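Local coordinates for protein putative acetylornithine deacetylase (Sulfolobus tokodaii, PDB 3VPB) that probably uses ATP to join the amino group of glutamate to the gamma-carboxyl group of the C-terminal glutamate of the carrier protein LysW, in arginine biosynthesis, at residues V3-D8 / I51-S56; I9-E14 / N252-F257; F122-K127 / H164-Y169; V137-D142 / N197-N202. All coordinates share one frame; numbering follows the deposited sequence. Where two conformers were deposited one is given.

Overall arrangement
The four contacts fall into two touching pairs. Contacts 1 and 2 have centres about 9 Å apart, and R53 NE of contact 1 makes a salt bridge of 2.8 Å to E14 OE2 of contact 2. Contacts 3 and 4, with centres about 10 Å apart, share one antiparallel sheet in which strands 124-127 and 138-140 are neighbours, and both touch ADP. Contact 1 lies in the preATP-grasp domain, its centre about 33 Å from that of contact 3. Contact 2 joins that domain to the ATP-grasp part at the metal and glutamate site. The bound glutamate also touches contact 4, whose nearest atoms come within about 7 Å of contact 2.

Contact 1 of 4, residues V3-D8 / I51-S56; sequences VVLIVD and IIRPVS
V4, L5 and I6 run parallel to I51 and I52 as neighbouring strands of the four-stranded sheet in the preATP-grasp domain, and beyond V7 the carboxylate of D8 ties down the loop at V55 and S56. I51 bonds the neighbouring strand through both its backbone groups: its N donates to V4 O at 2.9 Å, and its O accepts from I6 N. The next link, R53 N to I6 O, is more bent (138° at the hydrogen). L5 and I51 share the face covered by helix 12-23, where L5 CD1 sits 3.9 Å from I51 CG2. On the other face, packed against helix 57-69, I6 and I52 lie side by side and point the same way, with I6 CG1 3.9 Å from I52 CD1. The P54 ring follows them, its CG 3.8 Å from I6 CG2.

D8 has CG placed between its backbone N and carbonyl carbon (chi1 54°), which swings the carboxylate onto the loop. OD2 takes V55 N at 2.8 Å in a nearly straight bond, and OD1 offers its syn lone pair to S56 N at 3.2 Å. A water joins D8 N to R53 O. S56 caps helix 57-69, and its OG also bonds D53 of the bound LysW chain. With two amide donors at the start of a helix and a salt bridge to R59, the D8 carboxylate is probably kept ionised.

Contact 2 of 4, residues I9-E14 / N252-F257; sequences IVRQEE and NDVPEF. With ZN (zinc ion), chain O; GLU (glutamic acid), chain M.
E13 and R11, at the start of helix 12-23, meet E256 and F257 of the substrate-binding loop, joining the preATP-grasp domain to the ATP-grasp part through a salt-bridge network and a CH-pi contact. The E13–F257 side is the tight one. E13 CG stands over the centre of the F257 ring, 3.5 Å from its centroid, while the carboxylate beyond it is steeply turned against the ring. A bend at chi2 (83°) brings E13 OE1 round to F257 N at 2.9 Å, where it is met on its anti lone pair. The same oxygen takes K258 N, so it serves two amides at the start of helix 258-264.

The R11–E256 side, partly exposed, is looser and wetter. R11 NH1 reaches E256 OE1 at 3.1 Å, but the bond is bent (135°) and enters from above the carboxylate plane. A water bridges R11 NH1 to V254 O, and V254 CG1 lies at the edge of the guanidinium. What fixes R11 is E14, which takes NE on OE1 and NH2 on OE2, a side-on grip by two nitrogens. R11, so held, is placed to steady E256, whose second oxygen, also bonded by W133 NE1, accepts the amino N of the bound glutamate at 2.9 Å. At the far end of the loop N252, which shares the ion with E250, binds the zinc ion through OD1 at 2.4 Å.

Contact 3 of 4, residues F122-K127 / H164-Y169; sequences FPLIDK and HIVQEY. With ADP (adenosine-5'-diphosphate), chain L.
Strands 124-127 and 164-168 run antiparallel, with axes 4.7 Å apart at closest approach, in the four-stranded sheet of the ATP-grasp fold that carries the adenine pocket. I125 with Q167 and K127 with I165 are hydrogen-bonded pairs, each joined by two backbone bonds; between them D126 and V166 form a non-hydrogen-bonded pair.

D126 and V166 face away from the nucleotide. There H164 ND1 donates a hydrogen bond to the syn lone pair of D126 OD2 at 2.6 Å, close to the imidazole plane, with carboxylate and ring planes 59° apart. Y117 OH shares OD2 and R153 pairs with OD1, so this buried carboxylate is gripped at both oxygens. Beside it L124 CD2 packs on V166 CG1.

I125, K127, I165 and Q167 occupy the opposite face; I125 lies against a face of the adenine, while K127 and Q167 reach its N6/N7 edge. A chi1 of 64° starts the K127 chain, which then runs straight, carrying NZ to ADP O1A at 2.8 Å and to N7. N249 OD1 and Q167 OE1, the latter 2.8 Å from K127 NZ, complete four acceptors that must share its protons. Q167 OE1 also accepts ADP N6, linking lysine to adenine. I125 CG1 lies 3.6 Å from Y169 CD1 and 3.7 Å from ADP C6. E168, the residue after Q167, takes ADP N6 on its backbone O at 2.9 Å.

Contact 4 of 4, residues V137-D142 / N197-N202; sequences VSLIRD and NEWRAN. With ADP (adenosine-5'-diphosphate), chain L; GLU (glutamic acid), chain M; SO4 (sulfate ion), chain P.
With chi1 at 67° and chi2 at 107°, the W199 indole turns so that NE1 looks at V137 O while one face lies against L139. This is the side of the ATP-grasp nucleotide pocket where the loop after strand 185-193 folds over strand 138-140, outermost in its sheet within this chain. The NE1 bond to V137 O is 3.1 Å long and bent; the oxygen lies in the indole plane, but NE1 stands well above the carbonyl plane. L139 CB makes a CH-pi contact, 4.2 Å from the centroid of the five-membered ring.

The opposite indole face carries R200 NE and E198 OE2. R200 holds E198 side-on through NE and NH2, and OE2 also accepts the backbone N of W199 and of R200, so one carboxylate gathers the loop at W199 and R200. R200 NH1 makes a salt bridge to E151 of the second subunit.

Both segments meet the ribose from these positions: V137 CG1 lies 3.7 Å from ADP O4', and R200 CG 3.6 Å from the same atom. A201 N makes a weak bond to ADP O2'. Further along, N202 ND2 bonds the beta-phosphate oxygen O2B of ADP at 3.0 Å.

Contact 1 of 4, residues V3-D8 / I51-S56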
# COMPACT_ATOMS: atom_id res chain seq x y z
N VAL B 3 11.97 12.08 -34.09
CA VAL B 3 11.58 11.01 -33.19
C VAL B 3 11.79 11.49 -31.77
O VAL B 3 12.74 12.21 -31.48
CB VAL B 3 12.48 9.75 -33.43
CG1 VAL B 3 12.21 8.66 -32.37
CG2 VAL B 3 12.26 9.20 -34.84
N VAL B 4 10.89 11.10 -30.88
CA VAL B 4 11.15 11.30 -29.45
C VAL B 4 11.25 9.95 -28.77
O VAL B 4 10.42 9.08 -28.99
CB VAL B 4 10.12 12.27 -28.76
CG1 VAL B 4 8.72 11.74 -28.79
CG2 VAL B 4 10.57 12.56 -27.29
N LEU B 5 12.27 9.79 -27.93
CA LEU B 5 12.47 8.57 -27.17
C LEU B 5 12.05 8.89 -25.74
O LEU B 5 12.62 9.76 -25.14
CB LEU B 5 13.95 8.15 -27.25
CG LEU B 5 14.47 6.92 -26.46
CD1 LEU B 5 13.74 5.64 -26.91
CD2 LEU B 5 16.00 6.75 -26.67
N ILE B 6 11.00 8.21 -25.26
CA ILE B 6 10.37 8.52 -24.00
C ILE B 6 10.89 7.51 -22.98
O ILE B 6 10.76 6.31 -23.17
CB ILE B 6 8.82 8.37 -24.12
CG1 ILE B 6 8.23 9.39 -25.11
CG2 ILE B 6 8.14 8.45 -22.73
CD1 ILE B 6 8.40 10.87 -24.65
N VAL B 7 11.49 7.99 -21.89
CA VAL B 7 12.18 7.09 -20.97
C VAL B 7 11.88 7.49 -19.52
O VAL B 7 11.40 8.60 -19.27
CB VAL B 7 13.73 7.14 -21.20
CG1 VAL B 7 14.07 6.83 -22.68
CG2 VAL B 7 14.33 8.50 -20.76
N ASP B 8 12.11 6.58 -18.57
CA ASP B 8 12.20 6.99 -17.17
C ASP B 8 13.52 6.54 -16.56
O ASP B 8 14.30 7.35 -16.03
CB ASP B 8 10.95 6.59 -16.32
CG ASP B 8 10.60 5.10 -16.40
OD1 ASP B 8 9.49 4.73 -15.89
OD2 ASP B 8 11.38 4.28 -16.93
N ILE B 51 8.99 6.64 -29.37
CA ILE B 51 9.34 5.24 -29.03
C ILE B 51 9.15 5.19 -27.53
O ILE B 51 9.79 5.95 -26.82
CB ILE B 51 10.79 4.93 -29.41
CG1 ILE B 51 11.01 5.13 -30.91
CG2 ILE B 51 11.20 3.48 -28.95
CD1 ILE B 51 12.48 4.86 -31.32
N ILE B 52 8.21 4.37 -27.08
CA ILE B 52 7.74 4.47 -25.70
C ILE B 52 8.51 3.43 -24.90
O ILE B 52 8.25 2.24 -25.02
CB ILE B 52 6.19 4.18 -25.59
CG1 ILE B 52 5.35 5.18 -26.44
CG2 ILE B 52 5.77 4.19 -24.11
CD1 ILE B 52 5.56 6.69 -26.08
N ARG B 53 9.40 3.91 -24.04
CA ARG B 53 10.35 3.05 -23.32
C ARG B 53 10.36 3.09 -21.76
O ARG B 53 11.25 2.50 -21.16
CB ARG B 53 11.77 3.30 -23.87
CG ARG B 53 11.95 2.84 -25.34
CD ARG B 53 11.63 1.36 -25.52
NE ARG B 53 12.51 0.54 -24.68
CZ ARG B 53 12.53 -0.79 -24.73
NH1 ARG B 53 13.36 -1.47 -23.95
NH2 ARG B 53 11.73 -1.43 -25.57
N PRO B 54 9.38 3.77 -21.10
CA PRO B 54 9.46 3.72 -19.64
C PRO B 54 9.35 2.30 -19.08
O PRO B 54 8.61 1.46 -19.64
CB PRO B 54 8.21 4.54 -19.20
CG PRO B 54 7.97 5.46 -20.34
CD PRO B 54 8.23 4.57 -21.53
N VAL B 55 10.05 2.07 -17.97
CA VAL B 55 10.04 0.79 -17.25
C VAL B 55 8.70 0.67 -16.51
O VAL B 55 8.17 -0.43 -16.32
CB VAL B 55 11.21 0.71 -16.22
CG1 VAL B 55 11.30 -0.69 -15.57
CG2 VAL B 55 12.55 1.10 -16.87
N SER B 56 8.15 1.81 -16.08
CA SER B 56 6.84 1.81 -15.39
C SER B 56 5.79 1.64 -16.47
O SER B 56 5.74 2.45 -17.39
CB SER B 56 6.61 3.14 -14.69
OG SER B 56 5.22 3.30 -14.39
O HOH W 1 13.03 4.03 -19.78

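Contact 2 of 4, residues I9-E14 / N252-F257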
# COMPACT_ATOMS: atom_id res chain seq x y z
N ILE B 9 13.78 5.24 -16.63
CA ILE B 9 15.08 4.71 -16.29
C ILE B 9 15.73 4.27 -17.59
O ILE B 9 15.11 3.55 -18.37
CB ILE B 9 15.00 3.52 -15.29
CG1 ILE B 9 14.66 3.99 -13.87
CG2 ILE B 9 16.34 2.77 -15.26
CD1 ILE B 9 13.25 4.50 -13.65
N VAL B 10 16.97 4.69 -17.81
CA VAL B 10 17.70 4.36 -19.03
C VAL B 10 18.50 3.07 -18.81
O VAL B 10 19.49 3.06 -18.05
CB VAL B 10 18.60 5.54 -19.49
CG1 VAL B 10 19.54 5.10 -20.58
CG2 VAL B 10 17.74 6.71 -19.99
N ARG B 11 18.02 1.97 -19.40
CA ARG B 11 18.72 0.68 -19.36
C ARG B 11 19.56 0.53 -20.62
O ARG B 11 19.51 1.38 -21.53
CB ARG B 11 17.74 -0.51 -19.33
CG ARG B 11 16.68 -0.48 -18.26
CD ARG B 11 15.53 -1.38 -18.63
NE ARG B 11 14.62 -0.72 -19.59
CZ ARG B 11 13.36 -1.07 -19.79
NH1 ARG B 11 12.84 -2.08 -19.10
NH2 ARG B 11 12.60 -0.38 -20.66
N GLN B 12 20.27 -0.60 -20.71
CA GLN B 12 21.04 -0.90 -21.92
C GLN B 12 20.18 -0.77 -23.17
O GLN B 12 20.64 -0.24 -24.18
CB GLN B 12 21.64 -2.31 -21.85
CG GLN B 12 23.13 -2.33 -21.55
CD GLN B 12 23.96 -1.65 -22.63
OE1 GLN B 12 24.56 -0.60 -22.38
NE2 GLN B 12 23.98 -2.22 -23.83
N GLU B 13 18.94 -1.22 -23.08
CA GLU B 13 18.03 -1.21 -24.22
C GLU B 13 17.82 0.22 -24.72
O GLU B 13 17.84 0.47 -25.92
CB GLU B 13 16.69 -1.83 -23.84
CG GLU B 13 16.66 -3.38 -23.81
CD GLU B 13 17.18 -4.01 -22.52
OE1 GLU B 13 17.08 -5.25 -22.40
OE2 GLU B 13 17.67 -3.28 -21.62
N GLU B 14 17.57 1.15 -23.81
CA GLU B 14 17.36 2.54 -24.20
C GLU B 14 18.62 3.16 -24.80
O GLU B 14 18.54 3.92 -25.77
CB GLU B 14 16.84 3.37 -23.03
CG GLU B 14 15.37 3.06 -22.69
CD GLU B 14 15.17 1.67 -22.06
OE1 GLU B 14 15.92 1.31 -21.13
OE2 GLU B 14 14.25 0.95 -22.49
N ASN B 252 4.35 -8.60 -24.25
CA ASN B 252 4.86 -7.46 -23.49
C ASN B 252 5.04 -6.25 -24.38
O ASN B 252 5.57 -6.37 -25.49
CB ASN B 252 6.17 -7.82 -22.80
CG ASN B 252 6.02 -9.04 -21.86
OD1 ASN B 252 5.61 -8.90 -20.71
ND2 ASN B 252 6.37 -10.23 -22.36
N ASP B 253 4.65 -5.09 -23.87
CA ASP B 253 4.59 -3.86 -24.66
C ASP B 253 5.82 -2.95 -24.64
O ASP B 253 5.94 -2.07 -25.50
CB ASP B 253 3.32 -3.06 -24.32
CG ASP B 253 3.19 -2.77 -22.84
OD1 ASP B 253 4.05 -2.04 -22.31
OD2 ASP B 253 2.21 -3.23 -22.21
N VAL B 254 6.71 -3.14 -23.68
CA VAL B 254 8.00 -2.43 -23.64
C VAL B 254 9.12 -3.47 -23.52
O VAL B 254 9.71 -3.67 -22.44
CB VAL B 254 8.11 -1.38 -22.50
CG1 VAL B 254 9.42 -0.56 -22.64
CG2 VAL B 254 6.91 -0.39 -22.52
N PRO B 255 9.41 -4.14 -24.63
CA PRO B 255 10.24 -5.34 -24.47
C PRO B 255 11.69 -5.07 -24.12
O PRO B 255 12.28 -4.09 -24.58
CB PRO B 255 10.12 -6.06 -25.82
CG PRO B 255 9.53 -5.09 -26.77
CD PRO B 255 8.93 -3.94 -26.01
N GLU B 256 12.24 -5.91 -23.26
CA GLU B 256 13.67 -5.89 -23.03
C GLU B 256 14.25 -6.92 -24.00
O GLU B 256 13.51 -7.76 -24.53
CB GLU B 256 13.99 -6.22 -21.57
CG GLU B 256 13.72 -5.06 -20.57
CD GLU B 256 13.78 -5.55 -19.12
OE1 GLU B 256 14.19 -4.78 -18.23
OE2 GLU B 256 13.42 -6.73 -18.88
N PHE B 257 15.54 -6.81 -24.31
CA PHE B 257 16.13 -7.65 -25.35
C PHE B 257 17.61 -7.97 -25.18
O PHE B 257 18.23 -8.44 -26.13
CB PHE B 257 15.83 -7.13 -26.78
CG PHE B 257 16.09 -5.65 -26.98
CD1 PHE B 257 17.38 -5.17 -27.31
CD2 PHE B 257 15.02 -4.73 -26.89
CE1 PHE B 257 17.59 -3.80 -27.53
CE2 PHE B 257 15.23 -3.36 -27.05
CZ PHE B 257 16.51 -2.89 -27.39
ZN ZN O . 5.53 -10.04 -18.65
N GLU M . 12.00 -9.21 -19.31
CA GLU M . 12.62 -10.37 -20.00
C GLU M . 13.09 -11.38 -18.97
O GLU M . 13.12 -12.58 -19.30
CB GLU M . 13.80 -9.92 -20.87
CG GLU M . 14.34 -11.01 -21.78
CD GLU M . 15.51 -10.56 -22.65
OE1 GLU M . 16.37 -9.78 -22.15
OE2 GLU M . 15.56 -11.00 -23.83
OXT GLU M . 13.46 -11.02 -17.83
O HOH W 2 10.35 -2.45 -20.18
O HOH W 3 4.74 -8.19 -18.04

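Contact 3 of 4, residues F122-K127 / H164-Y169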
# COMPACT_ATOMS: atom_id res chain seq x y z
N PHE B 122 -4.64 -29.21 -7.69
CA PHE B 122 -3.22 -28.84 -7.71
C PHE B 122 -2.38 -29.77 -8.63
O PHE B 122 -2.79 -30.90 -8.89
CB PHE B 122 -2.71 -28.82 -6.27
CG PHE B 122 -3.53 -27.93 -5.38
CD1 PHE B 122 -3.51 -26.54 -5.55
CD2 PHE B 122 -4.38 -28.48 -4.43
CE1 PHE B 122 -4.30 -25.71 -4.75
CE2 PHE B 122 -5.16 -27.66 -3.63
CZ PHE B 122 -5.11 -26.27 -3.78
N PRO B 123 -1.22 -29.29 -9.14
CA PRO B 123 -0.64 -27.96 -8.89
C PRO B 123 -1.22 -26.97 -9.88
O PRO B 123 -1.76 -27.37 -10.93
CB PRO B 123 0.84 -28.17 -9.20
CG PRO B 123 0.81 -29.19 -10.31
CD PRO B 123 -0.26 -30.16 -9.85
N LEU B 124 -1.06 -25.70 -9.56
CA LEU B 124 -1.50 -24.62 -10.44
C LEU B 124 -0.56 -23.43 -10.32
O LEU B 124 0.23 -23.32 -9.37
CB LEU B 124 -2.95 -24.21 -10.12
CG LEU B 124 -3.34 -23.82 -8.71
CD1 LEU B 124 -3.08 -22.32 -8.49
CD2 LEU B 124 -4.84 -24.17 -8.53
N ILE B 125 -0.66 -22.52 -11.28
CA ILE B 125 -0.01 -21.22 -11.20
C ILE B 125 -1.06 -20.15 -10.89
O ILE B 125 -2.12 -20.16 -11.44
CB ILE B 125 0.74 -20.90 -12.53
CG1 ILE B 125 1.96 -21.82 -12.64
CG2 ILE B 125 1.09 -19.38 -12.70
CD1 ILE B 125 3.26 -21.30 -11.94
N ASP B 126 -0.77 -19.27 -9.94
CA ASP B 126 -1.65 -18.14 -9.65
C ASP B 126 -0.79 -16.88 -9.81
O ASP B 126 0.20 -16.69 -9.12
CB ASP B 126 -2.20 -18.25 -8.22
CG ASP B 126 -3.15 -17.12 -7.85
OD1 ASP B 126 -3.05 -16.02 -8.46
OD2 ASP B 126 -3.96 -17.29 -6.89
N LYS B 127 -1.16 -16.03 -10.76
CA LYS B 127 -0.42 -14.79 -10.95
C LYS B 127 -1.39 -13.64 -11.17
O LYS B 127 -2.53 -13.86 -11.60
CB LYS B 127 0.59 -14.92 -12.11
CG LYS B 127 -0.09 -15.16 -13.47
CD LYS B 127 0.90 -15.72 -14.50
CE LYS B 127 0.19 -15.99 -15.83
NZ LYS B 127 1.11 -16.78 -16.75
N HIS B 164 -6.86 -12.74 -9.41
CA HIS B 164 -6.05 -13.94 -9.55
C HIS B 164 -6.29 -14.59 -10.90
O HIS B 164 -7.44 -14.93 -11.20
CB HIS B 164 -6.43 -14.99 -8.52
CG HIS B 164 -6.24 -14.55 -7.09
ND1 HIS B 164 -5.31 -15.13 -6.26
CD2 HIS B 164 -6.93 -13.67 -6.33
CE1 HIS B 164 -5.41 -14.60 -5.05
NE2 HIS B 164 -6.37 -13.70 -5.07
N ILE B 165 -5.21 -14.84 -11.64
CA ILE B 165 -5.27 -15.70 -12.82
C ILE B 165 -4.79 -17.08 -12.37
O ILE B 165 -3.61 -17.26 -12.09
CB ILE B 165 -4.39 -15.21 -13.97
CG1 ILE B 165 -4.72 -13.73 -14.30
CG2 ILE B 165 -4.59 -16.10 -15.21
CD1 ILE B 165 -3.75 -13.10 -15.35
N VAL B 166 -5.71 -18.03 -12.29
CA VAL B 166 -5.42 -19.35 -11.77
C VAL B 166 -5.35 -20.29 -12.96
O VAL B 166 -6.36 -20.49 -13.62
CB VAL B 166 -6.54 -19.80 -10.83
CG1 VAL B 166 -6.31 -21.23 -10.33
CG2 VAL B 166 -6.71 -18.79 -9.65
N GLN B 167 -4.19 -20.89 -13.22
CA GLN B 167 -4.08 -21.64 -14.47
C GLN B 167 -3.27 -22.91 -14.36
O GLN B 167 -2.55 -23.15 -13.38
CB GLN B 167 -3.56 -20.75 -15.62
CG GLN B 167 -2.49 -19.77 -15.24
CD GLN B 167 -1.81 -19.05 -16.42
OE1 GLN B 167 -0.60 -19.02 -16.45
NE2 GLN B 167 -2.59 -18.45 -17.36
N GLU B 168 -3.40 -23.73 -15.38
CA GLU B 168 -2.64 -24.98 -15.43
C GLU B 168 -1.15 -24.68 -15.46
O GLU B 168 -0.72 -23.68 -16.03
CB GLU B 168 -3.04 -25.81 -16.66
CG GLU B 168 -2.81 -25.11 -17.97
CD GLU B 168 -3.08 -26.02 -19.17
OE1 GLU B 168 -2.74 -27.23 -19.10
OE2 GLU B 168 -3.62 -25.50 -20.18
N TYR B 169 -0.38 -25.56 -14.83
CA TYR B 169 1.06 -25.43 -14.82
C TYR B 169 1.62 -26.17 -16.04
O TYR B 169 1.36 -27.36 -16.21
CB TYR B 169 1.58 -26.03 -13.51
CG TYR B 169 3.08 -25.98 -13.39
CD1 TYR B 169 3.77 -24.77 -13.49
CD2 TYR B 169 3.80 -27.14 -13.17
CE1 TYR B 169 5.17 -24.73 -13.38
CE2 TYR B 169 5.19 -27.11 -13.03
CZ TYR B 169 5.86 -25.91 -13.14
OH TYR B 169 7.22 -25.91 -13.02
PB ADP L . 5.81 -12.03 -16.26
O1B ADP L . 5.07 -10.98 -17.00
O2B ADP L . 7.06 -12.56 -16.94
O3B ADP L . 6.03 -11.77 -14.80
PA ADP L . 4.80 -14.67 -16.96
O1A ADP L . 3.34 -15.10 -17.01
O2A ADP L . 5.66 -14.58 -18.20
O3A ADP L . 4.76 -13.26 -16.18
O5' ADP L . 5.51 -15.65 -15.91
C5' ADP L . 6.90 -15.61 -15.60
C4' ADP L . 7.48 -17.01 -15.67
O4' ADP L . 6.70 -17.87 -14.84
C3' ADP L . 7.36 -17.58 -17.09
O3' ADP L . 8.52 -17.27 -17.87
C2' ADP L . 7.25 -19.07 -16.83
O2' ADP L . 8.55 -19.64 -16.62
C1' ADP L . 6.51 -19.12 -15.53
N9 ADP L . 5.06 -19.30 -15.75
C8 ADP L . 4.09 -18.34 -15.74
N7 ADP L . 2.90 -18.93 -15.94
C5 ADP L . 3.11 -20.26 -16.07
C6 ADP L . 2.28 -21.44 -16.32
N6 ADP L . 0.95 -21.31 -16.44
N1 ADP L . 2.89 -22.66 -16.35
C2 ADP L . 4.21 -22.81 -16.21
N3 ADP L . 5.03 -21.75 -16.01
C4 ADP L . 4.52 -20.49 -15.94
O HOH W 4 -1.60 -27.81 -13.60

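Contact 4 of 4, residues V137-D142 / N197-N202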
# COMPACT_ATOMS: atom_id res chain seq x y z
N VAL B 137 4.33 -14.31 -9.46
CA VAL B 137 3.88 -15.51 -10.20
C VAL B 137 4.15 -16.68 -9.25
O VAL B 137 5.30 -16.98 -8.93
CB VAL B 137 4.63 -15.72 -11.52
CG1 VAL B 137 4.19 -17.03 -12.23
CG2 VAL B 137 4.42 -14.51 -12.47
N SER B 138 3.09 -17.32 -8.80
CA SER B 138 3.20 -18.25 -7.67
C SER B 138 2.81 -19.64 -8.10
O SER B 138 1.79 -19.83 -8.77
CB SER B 138 2.28 -17.82 -6.56
OG SER B 138 2.68 -16.58 -6.05
N LEU B 139 3.64 -20.60 -7.71
CA LEU B 139 3.37 -22.02 -7.92
C LEU B 139 2.60 -22.51 -6.70
O LEU B 139 3.09 -22.37 -5.55
CB LEU B 139 4.71 -22.79 -8.16
CG LEU B 139 4.69 -24.28 -8.54
CD1 LEU B 139 3.77 -24.55 -9.73
CD2 LEU B 139 6.10 -24.86 -8.80
N ILE B 140 1.39 -23.04 -6.91
CA ILE B 140 0.53 -23.49 -5.82
C ILE B 140 0.29 -24.99 -5.91
O ILE B 140 -0.34 -25.49 -6.86
CB ILE B 140 -0.78 -22.71 -5.73
CG1 ILE B 140 -0.47 -21.19 -5.56
CG2 ILE B 140 -1.64 -23.20 -4.53
CD1 ILE B 140 -1.65 -20.32 -5.60
N ARG B 141 0.79 -25.70 -4.92
CA ARG B 141 0.87 -27.16 -5.03
C ARG B 141 0.00 -27.88 -4.01
O ARG B 141 -0.16 -29.08 -4.09
CB ARG B 141 2.32 -27.61 -4.97
CG ARG B 141 3.11 -27.10 -6.18
CD ARG B 141 4.53 -27.01 -5.88
NE ARG B 141 4.86 -26.01 -4.86
CZ ARG B 141 6.10 -25.84 -4.40
NH1 ARG B 141 7.08 -26.60 -4.90
NH2 ARG B 141 6.35 -24.94 -3.47
N ASP B 142 -0.55 -27.12 -3.06
CA ASP B 142 -1.47 -27.67 -2.06
C ASP B 142 -2.29 -26.55 -1.42
O ASP B 142 -2.04 -25.37 -1.70
CB ASP B 142 -0.76 -28.54 -1.01
CG ASP B 142 0.22 -27.76 -0.13
OD1 ASP B 142 -0.03 -26.61 0.26
OD2 ASP B 142 1.28 -28.33 0.19
N ASN B 197 16.85 -23.72 -8.44
CA ASN B 197 16.09 -23.03 -7.38
C ASN B 197 15.05 -22.04 -7.89
O ASN B 197 14.62 -21.15 -7.14
CB ASN B 197 17.03 -22.32 -6.40
CG ASN B 197 17.93 -23.27 -5.67
OD1 ASN B 197 17.46 -24.28 -5.13
ND2 ASN B 197 19.23 -22.98 -5.67
N GLU B 198 14.67 -22.19 -9.16
CA GLU B 198 13.63 -21.36 -9.75
C GLU B 198 12.59 -22.21 -10.45
O GLU B 198 12.87 -23.34 -10.87
CB GLU B 198 14.22 -20.39 -10.79
CG GLU B 198 14.37 -18.95 -10.38
CD GLU B 198 13.09 -18.31 -9.78
OE1 GLU B 198 13.24 -17.36 -8.96
OE2 GLU B 198 11.97 -18.73 -10.11
N TRP B 199 11.39 -21.65 -10.53
CA TRP B 199 10.28 -22.20 -11.30
C TRP B 199 9.95 -21.24 -12.45
O TRP B 199 9.08 -21.52 -13.27
CB TRP B 199 9.06 -22.47 -10.40
CG TRP B 199 8.39 -21.24 -9.83
CD1 TRP B 199 7.20 -20.72 -10.21
CD2 TRP B 199 8.85 -20.42 -8.74
NE1 TRP B 199 6.89 -19.61 -9.47
CE2 TRP B 199 7.90 -19.39 -8.56
CE3 TRP B 199 10.00 -20.42 -7.92
CZ2 TRP B 199 8.04 -18.38 -7.58
CZ3 TRP B 199 10.16 -19.41 -6.97
CH2 TRP B 199 9.17 -18.42 -6.79
N ARG B 200 10.66 -20.11 -12.51
CA ARG B 200 10.35 -19.09 -13.49
C ARG B 200 11.53 -18.92 -14.44
O ARG B 200 12.66 -19.04 -14.04
CB ARG B 200 10.03 -17.77 -12.78
CG ARG B 200 8.79 -17.90 -11.87
CD ARG B 200 8.70 -16.74 -10.93
NE ARG B 200 9.83 -16.74 -9.99
CZ ARG B 200 10.03 -15.79 -9.09
NH1 ARG B 200 9.18 -14.77 -9.01
NH2 ARG B 200 11.07 -15.87 -8.26
N ALA B 201 11.25 -18.60 -15.70
CA ALA B 201 12.29 -18.57 -16.72
C ALA B 201 12.90 -17.21 -16.91
O ALA B 201 13.89 -17.09 -17.65
CB ALA B 201 11.71 -19.10 -18.08
N ASN B 202 12.35 -16.17 -16.27
CA ASN B 202 12.79 -14.81 -16.59
C ASN B 202 14.30 -14.58 -16.53
O ASN B 202 14.98 -15.00 -15.55
CB ASN B 202 12.10 -13.78 -15.69
CG ASN B 202 10.59 -13.92 -15.70
OD1 ASN B 202 10.03 -14.88 -15.13
ND2 ASN B 202 9.92 -12.95 -16.30
PB ADP L . 5.81 -12.03 -16.26
O1B ADP L . 5.07 -10.98 -17.00
O2B ADP L . 7.06 -12.56 -16.94
O3B ADP L . 6.03 -11.77 -14.80
PA ADP L . 4.80 -14.67 -16.96
O1A ADP L . 3.34 -15.10 -17.01
O2A ADP L . 5.66 -14.58 -18.20
O3A ADP L . 4.76 -13.26 -16.18
O5' ADP L . 5.51 -15.65 -15.91
C5' ADP L . 6.90 -15.61 -15.60
C4' ADP L . 7.48 -17.01 -15.67
O4' ADP L . 6.70 -17.87 -14.84
C3' ADP L . 7.36 -17.58 -17.09
O3' ADP L . 8.52 -17.27 -17.87
C2' ADP L . 7.25 -19.07 -16.83
O2' ADP L . 8.55 -19.64 -16.62
C1' ADP L . 6.51 -19.12 -15.53
N9 ADP L . 5.06 -19.30 -15.75
C8 ADP L . 4.09 -18.34 -15.74
N7 ADP L . 2.90 -18.93 -15.94
C5 ADP L . 3.11 -20.26 -16.07
C6 ADP L . 2.28 -21.44 -16.32
N6 ADP L . 0.95 -21.31 -16.44
N1 ADP L . 2.89 -22.66 -16.35
C2 ADP L . 4.21 -22.81 -16.21
N3 ADP L . 5.03 -21.75 -16.01
C4 ADP L . 4.52 -20.49 -15.94
N GLU M . 12.00 -9.21 -19.31
CA GLU M . 12.62 -10.37 -20.00
C GLU M . 13.09 -11.38 -18.97
O GLU M . 13.12 -12.58 -19.30
CB GLU M . 13.80 -9.92 -20.87
CG GLU M . 14.34 -11.01 -21.78
CD GLU M . 15.51 -10.56 -22.65
OE1 GLU M . 16.37 -9.78 -22.15
OE2 GLU M . 15.56 -11.00 -23.83
OXT GLU M . 13.46 -11.02 -17.83
S SO4 P . 8.75 -10.47 -18.86
O1 SO4 P . 7.57 -9.80 -18.31
O2 SO4 P . 9.82 -10.40 -17.88
O3 SO4 P . 8.51 -11.88 -19.27
O4 SO4 P . 9.21 -9.71 -20.01